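Local coordinates for protein Ddb_g0293866 (Dictyostelium discoideum, PDB 5LW6) that binds ADP-ribose through its macrodomain, the part present here, and as a whole protein probably takes part in sensing and repairing DNA damage, at residues L51-L56 against D93-M98; S55-F60 against L141-F146; G184-V189 against K238-E243. One frame throughout, in Å; residues are numbered along the deposited sequence.

Contact 1 of 3, residues L51-L56 against D93-M98; sequences LKERSL and DIKLKM
R54 and D93 meet side-on just before the parallel strands 55-59 and 95-101, which helix 70-87 joins into a beta-alpha-beta unit of the macrodomain's central sheet. The guanidinium and carboxylate planes lie only 19° apart, so two nearly straight bonds form: R54 NE gives to D93 OD2 at 2.8 Å and R54 NH2 to D93 OD1 at 2.7 Å, each oxygen using its syn lone pair. The CG of D93 sits between its own N and carbonyl carbon (chi1 68°), which turns the carboxylate to the arginine. OD2 is gripped again by R54 N from its anti side, 23° out of the carboxylate plane, and a water links it to K52 O. Arginine suits this place because its remaining N-H groups reach E91 and D253; with D93, these carboxylates surround the buried cation and probably balance its charge. Over one guanidinium face, toward its rim, lies I94 CG1, 3.6 Å from R54 NE, an aliphatic cover for a flat cation.

Beyond the salt bridge the strands pair in register, S55 with K95 and L56 with L96. K95 N donates to R54 O, L56 N to K95 O and K97 N to L56 O. On the face of S55 and K95, the lysine bends at chi3 and chi4, carrying NZ to G142 O. On the other face, beside helix 237-253, L96 CD2 rests 4.1 Å from L56 CB.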
loop_
_atom_site.group_PDB
_atom_site.type_symbol
_atom_site.label_atom_id
_atom_site.label_comp_id
_atom_site.label_asym_id
_atom_site.label_seq_id
_atom_site.Cartn_x
_atom_site.Cartn_y
_atom_site.Cartn_z
ATOM N N LEU A 51 -9.425 -16.023 8.869
ATOM C CA LEU A 51 -8.146 -15.556 9.318
ATOM C C LEU A 51 -7.210 -15.041 8.226
ATOM O O LEU A 51 -6.157 -14.461 8.537
ATOM C CB LEU A 51 -7.454 -16.659 10.083
ATOM C CG LEU A 51 -8.177 -17.204 11.308
ATOM C CD1 LEU A 51 -7.316 -18.305 11.936
ATOM C CD2 LEU A 51 -8.568 -16.141 12.329
ATOM N N LYS A 52 -7.549 -15.295 6.960
ATOM C CA LYS A 52 -6.779 -14.904 5.828
ATOM C C LYS A 52 -7.540 -13.854 5.002
ATOM O O LYS A 52 -7.317 -13.695 3.809
ATOM C CB LYS A 52 -6.384 -16.110 5.020
ATOM C CG LYS A 52 -5.410 -16.966 5.816
ATOM C CD LYS A 52 -5.133 -18.259 5.124
ATOM C CE LYS A 52 -3.965 -18.967 5.812
ATOM N NZ LYS A 52 -4.108 -20.467 5.757
ATOM N N GLU A 53 -8.476 -13.163 5.631
ATOM C CA GLU A 53 -9.314 -12.171 4.925
ATOM C C GLU A 53 -8.421 -11.104 4.212
ATOM O O GLU A 53 -7.408 -10.659 4.786
ATOM C CB GLU A 53 -10.305 -11.479 5.831
ATOM C CG GLU A 53 -9.810 -10.288 6.523
ATOM C CD GLU A 53 -10.860 -9.375 7.198
ATOM O OE1 GLU A 53 -12.100 -9.627 7.158
ATOM O OE2 GLU A 53 -10.395 -8.366 7.749
ATOM N N ARG A 54 -8.795 -10.773 2.973
ATOM C CA ARG A 54 -8.024 -9.836 2.144
ATOM C C ARG A 54 -8.422 -8.402 2.488
ATOM O O ARG A 54 -8.988 -7.666 1.654
ATOM C CB ARG A 54 -8.180 -10.175 0.712
ATOM C CG ARG A 54 -7.407 -11.405 0.302
ATOM C CD ARG A 54 -7.698 -11.846 -1.142
ATOM N NE ARG A 54 -9.046 -12.278 -1.244
ATOM C CZ ARG A 54 -9.589 -12.773 -2.336
ATOM N NH1 ARG A 54 -8.862 -12.848 -3.447
ATOM N NH2 ARG A 54 -10.841 -13.225 -2.298
ATOM N N SER A 55 -8.091 -7.947 3.711
ATOM C CA SER A 55 -8.474 -6.599 4.152
ATOM C C SER A 55 -7.136 -5.817 4.155
ATOM O O SER A 55 -6.250 -6.163 4.922
ATOM C CB SER A 55 -9.099 -6.541 5.530
ATOM O OG SER A 55 -8.470 -7.351 6.485
ATOM N N LEU A 56 -7.007 -4.833 3.298
ATOM C CA LEU A 56 -5.761 -4.073 3.076
ATOM C C LEU A 56 -5.964 -2.603 3.285
ATOM O O LEU A 56 -6.801 -2.020 2.630
ATOM C CB LEU A 56 -5.252 -4.250 1.657
ATOM C CG LEU A 56 -4.021 -3.437 1.272
ATOM C CD1 LEU A 56 -2.769 -3.836 2.017
ATOM C CD2 LEU A 56 -3.897 -3.573 -0.238
ATOM N N ASP A 93 -14.706 -11.163 0.951
ATOM C CA ASP A 93 -13.689 -11.022 1.981
ATOM C C ASP A 93 -12.773 -9.786 1.796
ATOM O O ASP A 93 -12.056 -9.393 2.716
ATOM C CB ASP A 93 -12.789 -12.261 2.118
ATOM C CG ASP A 93 -11.913 -12.470 0.934
ATOM O OD1 ASP A 93 -12.464 -12.702 -0.161
ATOM O OD2 ASP A 93 -10.651 -12.431 1.104
ATOM N N ILE A 94 -12.754 -9.258 0.581
ATOM C CA ILE A 94 -11.880 -8.203 0.192
ATOM C C ILE A 94 -12.408 -6.904 0.729
ATOM O O ILE A 94 -13.593 -6.550 0.628
ATOM C CB ILE A 94 -11.818 -8.133 -1.348
ATOM C CG1 ILE A 94 -11.099 -9.337 -1.914
ATOM C CG2 ILE A 94 -11.091 -6.880 -1.733
ATOM C CD1 ILE A 94 -11.256 -9.540 -3.402
ATOM N N LYS A 95 -11.530 -6.165 1.387
ATOM C CA LYS A 95 -11.819 -4.843 1.879
ATOM C C LYS A 95 -10.589 -4.002 1.607
ATOM O O LYS A 95 -9.476 -4.361 2.046
ATOM C CB LYS A 95 -12.142 -4.905 3.375
ATOM C CG LYS A 95 -12.712 -3.666 3.888
ATOM C CD LYS A 95 -13.470 -3.925 5.220
ATOM C CE LYS A 95 -12.883 -5.034 6.118
ATOM N NZ LYS A 95 -12.269 -4.537 7.408
ATOM N N LEU A 96 -10.788 -2.902 0.895
ATOM C CA LEU A 96 -9.671 -2.006 0.522
ATOM C C LEU A 96 -9.912 -0.656 1.159
ATOM O O LEU A 96 -11.038 -0.079 1.026
ATOM C CB LEU A 96 -9.554 -1.860 -1.002
ATOM C CG LEU A 96 -9.251 -3.099 -1.835
ATOM C CD1 LEU A 96 -9.123 -2.759 -3.308
ATOM C CD2 LEU A 96 -8.044 -3.820 -1.328
ATOM N N LYS A 97 -8.947 -0.172 1.920
ATOM C CA LYS A 97 -9.031 1.122 2.564
ATOM C C LYS A 97 -7.849 1.905 2.179
ATOM O O LYS A 97 -6.719 1.596 2.583
ATOM C CB LYS A 97 -9.126 1.010 4.090
ATOM C CG LYS A 97 -10.355 0.183 4.487
ATOM C CD LYS A 97 -10.734 0.359 5.950
ATOM C CE LYS A 97 -11.992 -0.457 6.291
ATOM N NZ LYS A 97 -12.209 -0.362 7.757
HETATM N N MSE A 98 -8.083 2.959 1.422
HETATM C CA MSE A 98 -6.969 3.748 0.937
HETATM C C MSE A 98 -6.869 4.970 1.801
HETATM O O MSE A 98 -7.780 5.764 1.944
HETATM C CB MSE A 98 -7.079 4.138 -0.499
HETATM C CG MSE A 98 -5.858 4.862 -1.012
HETATM SE SE MSE A 98 -5.980 5.243 -2.951
HETATM C CE MSE A 98 -7.078 6.692 -2.730
HETATM O O HOH W 1 -9.095 -14.538 1.706
#

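Contact 2 of 3, residues S55-F60 against L141-F146; sequences SLAFPF and LGCKLF
S55-A57 and C143-F146 run as parallel neighbours, with L56 opposite L145 and A57 opposite F146. Two backbone bonds hold the register: L145 N donates to S55 O at 3.0 Å, and A57 N to L145 O at 2.9 Å. Just ahead of strand 145-149, the S55 hydroxyl accepts an amide of the facing segment: K144 N reaches S55 OG at 2.9 Å along a nearly straight line (166°). That oxygen stands between its own N and carbonyl carbon (chi1 42°), from where it also donates to E53 OE2, so donation runs from backbone amide through hydroxyl to carboxylate. With the hydroxyl gone, as in an alanine here, the K144 amide would probably lose this acceptor and the E53 carboxylate the donor that helps fix it.

Strands 55-59 and 145-149 are central in the mixed six-stranded sheet of the macrodomain, and their two faces carry different side chains. Facing helix 237-253, the L56 and L145 side chains cross at about a right angle, L56 CD1 lying 3.7 Å from L145 CB. The opposite face is that of A57, whose small methyl suits a place between two bulkier neighbours: C143 SG and F146 CD2 both lie 3.9 Å from A57 CB. The methyl meets the F146 ring obliquely, while C143 CB packs 3.4 Å from S55 O.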
loop_
_atom_site.group_PDB
_atom_site.type_symbol
_atom_site.label_atom_id
_atom_site.label_comp_id
_atom_site.label_asym_id
_atom_site.label_seq_id
_atom_site.Cartn_x
_atom_site.Cartn_y
_atom_site.Cartn_z
ATOM N N SER A 55 -8.091 -7.947 3.711
ATOM C CA SER A 55 -8.474 -6.599 4.152
ATOM C C SER A 55 -7.136 -5.817 4.155
ATOM O O SER A 55 -6.250 -6.163 4.922
ATOM C CB SER A 55 -9.099 -6.541 5.530
ATOM O OG SER A 55 -8.470 -7.351 6.485
ATOM N N LEU A 56 -7.007 -4.833 3.298
ATOM C CA LEU A 56 -5.761 -4.073 3.076
ATOM C C LEU A 56 -5.964 -2.603 3.285
ATOM O O LEU A 56 -6.801 -2.020 2.630
ATOM C CB LEU A 56 -5.252 -4.250 1.657
ATOM C CG LEU A 56 -4.021 -3.437 1.272
ATOM C CD1 LEU A 56 -2.769 -3.836 2.017
ATOM C CD2 LEU A 56 -3.897 -3.573 -0.238
ATOM N N ALA A 57 -5.120 -2.009 4.149
ATOM C CA ALA A 57 -5.017 -0.594 4.325
ATOM C C ALA A 57 -3.787 -0.139 3.602
ATOM O O ALA A 57 -2.716 -0.717 3.789
ATOM C CB ALA A 57 -4.887 -0.249 5.795
ATOM N N PHE A 58 -3.933 0.845 2.707
ATOM C CA PHE A 58 -2.784 1.193 1.858
ATOM C C PHE A 58 -2.795 2.660 1.574
ATOM O O PHE A 58 -3.830 3.254 1.632
ATOM C CB PHE A 58 -2.750 0.387 0.554
ATOM C CG PHE A 58 -3.923 0.598 -0.359
ATOM C CD1 PHE A 58 -5.115 -0.054 -0.138
ATOM C CD2 PHE A 58 -3.806 1.429 -1.448
ATOM C CE1 PHE A 58 -6.202 0.144 -0.981
ATOM C CE2 PHE A 58 -4.880 1.621 -2.343
ATOM C CZ PHE A 58 -6.092 0.943 -2.103
ATOM N N PRO A 59 -1.607 3.252 1.360
ATOM C CA PRO A 59 -1.557 4.641 1.023
ATOM C C PRO A 59 -1.930 4.933 -0.451
ATOM O O PRO A 59 -2.011 4.023 -1.268
ATOM C CB PRO A 59 -0.087 4.985 1.343
ATOM C CG PRO A 59 0.626 3.791 0.891
ATOM C CD PRO A 59 -0.269 2.626 1.336
ATOM N N PHE A 60 -2.230 6.211 -0.726
ATOM C CA PHE A 60 -2.421 6.735 -2.079
ATOM C C PHE A 60 -1.019 6.891 -2.660
ATOM O O PHE A 60 -0.324 7.906 -2.467
ATOM C CB PHE A 60 -3.202 8.027 -1.959
ATOM C CG PHE A 60 -3.644 8.661 -3.242
ATOM C CD1 PHE A 60 -3.686 7.964 -4.431
ATOM C CD2 PHE A 60 -4.164 10.000 -3.222
ATOM C CE1 PHE A 60 -4.177 8.531 -5.588
ATOM C CE2 PHE A 60 -4.632 10.582 -4.421
ATOM C CZ PHE A 60 -4.619 9.860 -5.596
ATOM N N LEU A 141 -7.798 0.369 11.543
ATOM C CA LEU A 141 -8.872 0.407 10.538
ATOM C C LEU A 141 -9.427 -0.948 10.221
ATOM O O LEU A 141 -10.162 -1.071 9.270
ATOM C CB LEU A 141 -8.358 1.065 9.254
ATOM C CG LEU A 141 -7.702 2.430 9.463
ATOM C CD1 LEU A 141 -7.199 2.852 8.097
ATOM C CD2 LEU A 141 -8.667 3.463 9.970
ATOM N N GLY A 142 -9.026 -1.968 10.966
ATOM C CA GLY A 142 -9.581 -3.297 10.829
ATOM C C GLY A 142 -9.054 -4.076 9.623
ATOM O O GLY A 142 -9.812 -4.875 9.022
ATOM N N CYS A 143 -7.797 -3.861 9.246
ATOM C CA CYS A 143 -7.253 -4.515 8.055
ATOM C C CYS A 143 -6.134 -5.426 8.478
ATOM O O CYS A 143 -5.305 -5.023 9.288
ATOM C CB CYS A 143 -6.717 -3.512 7.055
ATOM S SG CYS A 143 -8.072 -2.533 6.267
ATOM N N LYS A 144 -6.127 -6.644 7.951
ATOM C CA LYS A 144 -5.117 -7.599 8.261
ATOM C C LYS A 144 -3.768 -7.352 7.589
ATOM O O LYS A 144 -2.719 -7.858 8.071
ATOM C CB LYS A 144 -5.619 -9.020 7.984
ATOM C CG LYS A 144 -6.685 -9.404 8.977
ATOM C CD LYS A 144 -6.978 -10.895 8.838
ATOM C CE LYS A 144 -8.262 -11.306 9.613
ATOM N NZ LYS A 144 -7.801 -11.424 11.011
ATOM N N LEU A 145 -3.786 -6.572 6.499
ATOM C CA LEU A 145 -2.601 -6.228 5.767
ATOM C C LEU A 145 -2.478 -4.678 5.776
ATOM O O LEU A 145 -3.420 -3.978 5.529
ATOM C CB LEU A 145 -2.558 -6.718 4.311
ATOM C CG LEU A 145 -2.655 -8.248 4.145
ATOM C CD1 LEU A 145 -4.117 -8.565 4.134
ATOM C CD2 LEU A 145 -1.980 -8.702 2.843
ATOM N N PHE A 146 -1.294 -4.200 6.131
ATOM C CA PHE A 146 -1.046 -2.761 6.253
ATOM C C PHE A 146 0.162 -2.431 5.385
ATOM O O PHE A 146 1.228 -2.966 5.634
ATOM C CB PHE A 146 -0.780 -2.373 7.706
ATOM C CG PHE A 146 -0.695 -0.881 7.911
ATOM C CD1 PHE A 146 0.492 -0.193 7.711
ATOM C CD2 PHE A 146 -1.797 -0.166 8.214
ATOM C CE1 PHE A 146 0.590 1.183 7.840
ATOM C CE2 PHE A 146 -1.740 1.199 8.393
ATOM C CZ PHE A 146 -0.591 1.905 8.173
#

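Contact 3 of 3, residues G184-V189 against K238-E243; sequences GKIGKV and KPLLLE
The type II turn K185-K188, closed by K188 N donating to K185 O, brings G187 against one side of helix 237-253, its CA 5.1 Å from that of L240. Glycine suits this third turn position twice over: phi is positive (95°), and a CB would point at the helix, jammed against L240 CD2 and the preceding carbonyl oxygen. The bare backbone can therefore approach L240 and E243, which stand one helical turn apart. L240 spreads its branches along the turn: CD1 makes the apolar contact, 4.2 Å from I186 CG2, while CD2 packs against the carbonyl oxygen I186 O at 3.8 Å.

K188 starts out away from the helix, but bends at chi2 and chi4 bring its ammonium back to E243. There K188 NZ donates to E243 OE2 at 2.8 Å, meeting the oxygen on its anti side and 21° out of the carboxylate plane. The glutamate CG, anti to its backbone N (chi1 178°), lies 3.5 Å from G187 O, and a bend at chi2 turns the carboxylate to the ammonium. This buried carboxylate is well supplied with donors: the amides of I38 and G39 bind its two oxygens and, with the lysine, probably favour the charged form. K188 NZ also bonds K36 O, drawing the N-terminal segment into the junction. G187 O and E243 O are both acceptors; the S247 hydroxyl bonds with both, its one proton shared or given to either. The arrangement is a glycine-bearing type II beta turn packed on a helix, joining the lead-in to edge strand 189-193 to the C-terminal helix of the macrodomain.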
loop_
_atom_site.group_PDB
_atom_site.type_symbol
_atom_site.label_atom_id
_atom_site.label_comp_id
_atom_site.label_asym_id
_atom_site.label_seq_id
_atom_site.Cartn_x
_atom_site.Cartn_y
_atom_site.Cartn_z
ATOM N N GLY A 184 15.375 -3.801 -2.133
ATOM C CA GLY A 184 14.135 -3.653 -2.868
ATOM C C GLY A 184 14.320 -2.941 -4.157
ATOM O O GLY A 184 15.285 -2.216 -4.337
ATOM N N LYS A 185 13.364 -3.177 -5.059
ATOM C CA LYS A 185 13.349 -2.588 -6.391
ATOM C C LYS A 185 12.064 -1.804 -6.584
ATOM O O LYS A 185 10.987 -2.275 -6.178
ATOM C CB LYS A 185 13.359 -3.671 -7.423
ATOM C CG LYS A 185 14.553 -4.586 -7.303
ATOM C CD LYS A 185 15.751 -4.096 -8.084
ATOM C CE LYS A 185 16.924 -5.091 -7.948
ATOM N NZ LYS A 185 17.466 -5.032 -6.554
ATOM N N ILE A 186 12.190 -0.672 -7.261
ATOM C CA ILE A 186 11.041 0.189 -7.549
ATOM C C ILE A 186 9.990 -0.532 -8.365
ATOM O O ILE A 186 10.279 -1.227 -9.348
ATOM C CB ILE A 186 11.461 1.527 -8.249
ATOM C CG1 ILE A 186 12.349 2.377 -7.302
ATOM C CG2 ILE A 186 10.251 2.370 -8.578
ATOM C CD1 ILE A 186 13.517 3.051 -8.020
ATOM N N GLY A 187 8.743 -0.346 -7.967
ATOM C CA GLY A 187 7.639 -1.002 -8.620
ATOM C C GLY A 187 7.221 -2.315 -7.931
ATOM O O GLY A 187 6.299 -2.940 -8.376
ATOM N N LYS A 188 7.929 -2.755 -6.887
ATOM C CA LYS A 188 7.645 -3.968 -6.200
ATOM C C LYS A 188 7.236 -3.739 -4.750
ATOM O O LYS A 188 7.490 -2.671 -4.213
ATOM C CB LYS A 188 8.840 -4.936 -6.248
ATOM C CG LYS A 188 9.162 -5.384 -7.670
ATOM C CD LYS A 188 8.074 -6.207 -8.385
ATOM C CE LYS A 188 8.425 -6.677 -9.828
ATOM N NZ LYS A 188 8.182 -5.579 -10.834
ATOM N N VAL A 189 6.560 -4.713 -4.171
ATOM C CA VAL A 189 6.264 -4.707 -2.727
ATOM C C VAL A 189 6.911 -5.863 -1.985
ATOM O O VAL A 189 7.256 -6.904 -2.589
ATOM C CB VAL A 189 4.745 -4.620 -2.462
ATOM C CG1 VAL A 189 4.108 -3.521 -3.344
ATOM C CG2 VAL A 189 4.080 -5.945 -2.689
ATOM N N LYS A 238 4.875 6.607 -14.925
ATOM C CA LYS A 238 3.494 6.031 -14.913
ATOM C C LYS A 238 3.379 4.494 -14.964
ATOM O O LYS A 238 2.632 3.877 -14.157
ATOM C CB LYS A 238 2.612 6.745 -15.940
ATOM C CG LYS A 238 2.421 8.249 -15.654
ATOM C CD LYS A 238 1.276 8.832 -16.490
ATOM C CE LYS A 238 1.615 10.046 -17.307
ATOM N NZ LYS A 238 0.702 10.161 -18.488
ATOM N N PRO A 239 4.139 3.832 -15.848
ATOM C CA PRO A 239 4.197 2.413 -15.847
ATOM C C PRO A 239 4.661 1.780 -14.539
ATOM O O PRO A 239 4.135 0.775 -14.122
ATOM C CB PRO A 239 5.188 2.114 -16.970
ATOM C CG PRO A 239 5.089 3.254 -17.866
ATOM C CD PRO A 239 4.855 4.416 -17.022
ATOM N N LEU A 240 5.672 2.365 -13.915
ATOM C CA LEU A 240 6.121 1.837 -12.638
ATOM C C LEU A 240 5.134 2.103 -11.492
ATOM O O LEU A 240 5.030 1.263 -10.616
ATOM C CB LEU A 240 7.492 2.341 -12.301
ATOM C CG LEU A 240 8.633 1.586 -13.025
ATOM C CD1 LEU A 240 9.891 2.375 -12.773
ATOM C CD2 LEU A 240 8.802 0.132 -12.622
ATOM N N LEU A 241 4.407 3.199 -11.505
ATOM C CA LEU A 241 3.396 3.362 -10.419
ATOM C C LEU A 241 2.294 2.309 -10.595
ATOM O O LEU A 241 1.809 1.701 -9.639
ATOM C CB LEU A 241 2.839 4.752 -10.418
ATOM C CG LEU A 241 1.808 5.046 -9.334
ATOM C CD1 LEU A 241 2.454 4.934 -7.979
ATOM C CD2 LEU A 241 1.262 6.433 -9.579
ATOM N N LEU A 242 1.842 2.080 -11.822
ATOM C CA LEU A 242 0.889 1.025 -12.051
ATOM C C LEU A 242 1.390 -0.319 -11.621
ATOM O O LEU A 242 0.629 -1.102 -11.013
ATOM C CB LEU A 242 0.425 0.989 -13.528
ATOM C CG LEU A 242 -0.552 -0.119 -13.875
ATOM C CD1 LEU A 242 -1.882 0.115 -13.249
ATOM C CD2 LEU A 242 -0.638 -0.236 -15.394
ATOM N N GLU A 243 2.640 -0.629 -11.957
ATOM C CA GLU A 243 3.211 -1.894 -11.564
ATOM C C GLU A 243 3.248 -2.026 -10.033
ATOM O O GLU A 243 3.093 -3.118 -9.515
ATOM C CB GLU A 243 4.627 -2.012 -12.118
ATOM C CG GLU A 243 5.377 -3.276 -11.746
ATOM C CD GLU A 243 4.833 -4.623 -12.176
ATOM O OE1 GLU A 243 3.868 -4.762 -12.976
ATOM O OE2 GLU A 243 5.474 -5.634 -11.709
#

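How the contacts relate
From the N terminus, contact 1 starts in the loop leading into strand 55-59, and contact 2 on the strand itself. Contact 1 closes the shorter loop, through helix 70-87 to strand 95-101; contact 2, starting from the same stretch, closes a longer one, returning with strand 145-149 to the other edge of the same strand. They share S55 and L56, and their centres lie about 7 Å apart; K97 NZ probably bonds to L141 O between them. Contact 3 follows in series, joining the turn before strand 189-193 to helix 237-253. Its centre is about 21 Å from that of contact 1, yet this helix also covers the L56 face of the sheet.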